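Local coordinates for protein interferon gamma receptor 1 (Gallus gallus, PDB 4EQ3) that probably binds the cytokine interferon gamma at the cell surface as the ligand-binding chain of its receptor, of which this is the extracellular part, at residues E122-V127 / N176-V181. Sequence-based numbering, arbitrary orientation.
Sequences EIIVDV and NLSIPV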
ATOM      1  N   GLU A 122      20.168  -0.143 -25.665  1.00 50.08           N
ATOM      2  CA  GLU A 122      18.780  -0.210 -25.214  1.00 49.48           C
ATOM      3  C   GLU A 122      18.707  -0.391 -23.697  1.00 47.62           C
ATOM      4  O   GLU A 122      19.288  -1.329 -23.143  1.00 48.35           O
ATOM      5  CB  GLU A 122      18.034  -1.351 -25.920  1.00 48.79           C
ATOM      6  CG  GLU A 122      17.869  -2.603 -25.058  1.00 52.78           C
ATOM      7  CD  GLU A 122      17.286  -3.790 -25.815  1.00 59.00           C
ATOM      8  OE1 GLU A 122      17.852  -4.169 -26.871  1.00 59.09           O
ATOM      9  OE2 GLU A 122      16.273  -4.354 -25.337  1.00 60.88           O
ATOM     10  N   ILE A 123      17.998   0.514 -23.027  1.00 35.91           N
ATOM     11  CA  ILE A 123      17.827   0.432 -21.582  1.00 32.69           C
ATOM     12  C   ILE A 123      16.659  -0.474 -21.228  1.00 30.44           C
ATOM     13  O   ILE A 123      15.603  -0.434 -21.866  1.00 29.21           O
ATOM     14  CB  ILE A 123      17.563   1.805 -20.946  1.00 35.19           C
ATOM     15  CG1 ILE A 123      18.610   2.823 -21.387  1.00 35.26           C
ATOM     16  CG2 ILE A 123      17.571   1.683 -19.435  1.00 30.52           C
ATOM     17  CD1 ILE A 123      19.944   2.592 -20.767  1.00 37.11           C
ATOM     18  N   ILE A 124      16.856  -1.279 -20.195  1.00 32.81           N
ATOM     19  CA  ILE A 124      15.874  -2.258 -19.768  1.00 31.49           C
ATOM     20  C   ILE A 124      15.424  -1.963 -18.346  1.00 29.35           C
ATOM     21  O   ILE A 124      16.228  -1.965 -17.407  1.00 27.23           O
ATOM     22  CB  ILE A 124      16.464  -3.677 -19.825  1.00 34.41           C
ATOM     23  CG1 ILE A 124      16.821  -4.047 -21.269  1.00 36.51           C
ATOM     24  CG2 ILE A 124      15.493  -4.689 -19.231  1.00 35.34           C
ATOM     25  CD1 ILE A 124      17.626  -5.340 -21.386  1.00 38.29           C
ATOM     26  N   VAL A 125      14.128  -1.708 -18.193  1.00 30.25           N
ATOM     27  CA  VAL A 125      13.554  -1.381 -16.892  1.00 27.84           C
ATOM     28  C   VAL A 125      12.684  -2.503 -16.358  1.00 26.60           C
ATOM     29  O   VAL A 125      11.708  -2.889 -16.992  1.00 27.51           O
ATOM     30  CB  VAL A 125      12.704  -0.120 -16.970  1.00 25.37           C
ATOM     31  CG1 VAL A 125      12.088   0.189 -15.609  1.00 22.92           C
ATOM     32  CG2 VAL A 125      13.540   1.029 -17.471  1.00 25.01           C
ATOM     33  N   ASP A 126      13.047  -3.043 -15.199  1.00 23.86           N
ATOM     34  CA  ASP A 126      12.193  -4.001 -14.528  1.00 22.50           C
ATOM     35  C   ASP A 126      11.614  -3.311 -13.309  1.00 25.70           C
ATOM     36  O   ASP A 126      12.341  -2.725 -12.507  1.00 23.83           O
ATOM     37  CB  ASP A 126      12.965  -5.255 -14.121  1.00 22.39           C
ATOM     38  CG  ASP A 126      13.351  -6.123 -15.317  1.00 30.90           C
ATOM     39  OD1 ASP A 126      12.452  -6.773 -15.915  1.00 29.70           O
ATOM     40  OD2 ASP A 126      14.556  -6.152 -15.662  1.00 29.91           O
ATOM     41  N   VAL A 127      10.297  -3.368 -13.172  1.00 25.61           N
ATOM     42  CA  VAL A 127       9.649  -2.678 -12.074  1.00 27.49           C
ATOM     43  C   VAL A 127       8.533  -3.538 -11.498  1.00 26.57           C
ATOM     44  O   VAL A 127       7.793  -4.178 -12.243  1.00 27.28           O
ATOM     45  CB  VAL A 127       9.112  -1.321 -12.540  1.00 28.33           C
ATOM     46  CG1 VAL A 127       8.127  -1.515 -13.696  1.00 26.54           C
ATOM     47  CG2 VAL A 127       8.471  -0.558 -11.378  1.00 27.85           C
ATOM     48  N   ASN A 176       8.180  -5.106 -17.383  1.00 26.31           N
ATOM     49  CA  ASN A 176       9.477  -4.911 -18.000  1.00 31.75           C
ATOM     50  C   ASN A 176       9.329  -4.002 -19.211  1.00 30.57           C
ATOM     51  O   ASN A 176       8.337  -4.080 -19.936  1.00 32.79           O
ATOM     52  CB  ASN A 176      10.071  -6.263 -18.385  1.00 30.19           C
ATOM     53  CG  ASN A 176      11.213  -6.140 -19.360  1.00 36.96           C
ATOM     54  OD1 ASN A 176      11.016  -5.772 -20.521  1.00 39.57           O
ATOM     55  ND2 ASN A 176      12.423  -6.459 -18.899  1.00 34.82           N
ATOM     56  N   LEU A 177      10.309  -3.136 -19.429  1.00 31.44           N
ATOM     57  CA  LEU A 177      10.246  -2.196 -20.538  1.00 34.31           C
ATOM     58  C   LEU A 177      11.626  -2.020 -21.156  1.00 38.47           C
ATOM     59  O   LEU A 177      12.621  -1.896 -20.437  1.00 34.64           O
ATOM     60  CB  LEU A 177       9.734  -0.848 -20.032  1.00 34.37           C
ATOM     61  CG  LEU A 177       9.412   0.254 -21.034  1.00 35.54           C
ATOM     62  CD1 LEU A 177       8.272  -0.177 -21.947  1.00 38.45           C
ATOM     63  CD2 LEU A 177       9.060   1.539 -20.291  1.00 33.61           C
ATOM     64  N   SER A 178      11.685  -2.024 -22.486  1.00 41.09           N
ATOM     65  CA  SER A 178      12.917  -1.700 -23.201  1.00 43.27           C
ATOM     66  C   SER A 178      12.797  -0.316 -23.809  1.00 46.00           C
ATOM     67  O   SER A 178      11.739   0.062 -24.304  1.00 46.36           O
ATOM     68  CB  SER A 178      13.225  -2.728 -24.291  1.00 47.44           C
ATOM     69  OG  SER A 178      13.947  -3.829 -23.763  1.00 50.33           O
ATOM     70  N   ILE A 179      13.879   0.447 -23.761  1.00 39.38           N
ATOM     71  CA  ILE A 179      13.833   1.821 -24.230  1.00 42.41           C
ATOM     72  C   ILE A 179      15.086   2.171 -25.016  1.00 44.71           C
ATOM     73  O   ILE A 179      16.202   1.919 -24.562  1.00 44.36           O
ATOM     74  CB  ILE A 179      13.648   2.813 -23.061  1.00 41.14           C
ATOM     75  CG1 ILE A 179      12.320   2.547 -22.346  1.00 40.52           C
ATOM     76  CG2 ILE A 179      13.686   4.244 -23.561  1.00 43.40           C
ATOM     77  CD1 ILE A 179      12.038   3.496 -21.192  1.00 39.70           C
ATOM     78  N   PRO A 180      14.895   2.739 -26.214  1.00 64.20           N
ATOM     79  CA  PRO A 180      15.980   3.193 -27.089  1.00 64.79           C
ATOM     80  C   PRO A 180      16.621   4.489 -26.597  1.00 68.38           C
ATOM     81  O   PRO A 180      15.929   5.423 -26.186  1.00 69.19           O
ATOM     82  CB  PRO A 180      15.272   3.427 -28.420  1.00 66.08           C
ATOM     83  CG  PRO A 180      13.876   3.772 -28.031  1.00 67.51           C
ATOM     84  CD  PRO A 180      13.573   2.918 -26.838  1.00 63.65           C
ATOM     85  N   VAL A 181      17.921   4.478 -26.597  1.00 72.83           N
ATOM     86  CA  VAL A 181      18.629   5.614 -26.088  1.00 75.35           C
ATOM     87  C   VAL A 181      19.293   6.258 -27.274  1.00 79.81           C
ATOM     88  O   VAL A 181      20.096   5.606 -27.916  1.00 75.32           O
ATOM     89  CB  VAL A 181      19.599   5.176 -25.009  1.00 74.52           C
ATOM     90  CG1 VAL A 181      20.970   5.812 -25.129  1.00 76.36           C
ATOM     91  CG2 VAL A 181      19.000   5.378 -23.686  1.00 72.21           C
TER
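With CG trans to the backbone N (chi1 164°), Asn176 lays its amide beside the carboxylate of Asp126; the latter's CG lies next to its own N. Amide and carboxylate point the same way, their planes 57° apart, and Asn176 ND2 donates to Asp126 OD1 over 3.0 Å. The bond lies close to the amide plane but reaches the oxygen from above the carboxylate. ND2 also rests 3.6 Å from CG2 of Ile124, which sits off the nitrogen end of the amide. Further along this face Ser178 OG donates to Glu122 OE2 on its anti side, at 2.9 Å; the long glutamate chain spans the diagonal, while OE1 is held by His119. Polar residues suit this partly or fully exposed face.

Beneath them the backbones pair in antiparallel register. Ile123 with Ile179 and Val125 with Leu177 are the hydrogen-bonded pairs, each joined by two N-H...O bonds; the one from Val125 N to Leu177 O (2.7 Å) is nearly straight at 174°. Their aliphatic chains turn to the other face and fill the interior; Ile123, Val125 and Ile179 are beta-branched, which suits an extended backbone, while Leu177 branches one carbon further out. At the end, Val181 CG2 is modelled 3.5 Å from Ile123 CG1, a doubtful closeness because Val181 is poorly ordered.

In this membrane-proximal fibronectin type III domain, strand 122-128 is the middle of a three-stranded sheet, between 113-119 and 175-180. The aliphatic face packs across the beta sandwich on the second sheet: Phe154 of strand 148-156 meets Ile123, Ile179 and Val181, and Phe165 of strand 161-168 covers Leu177 and Ile179.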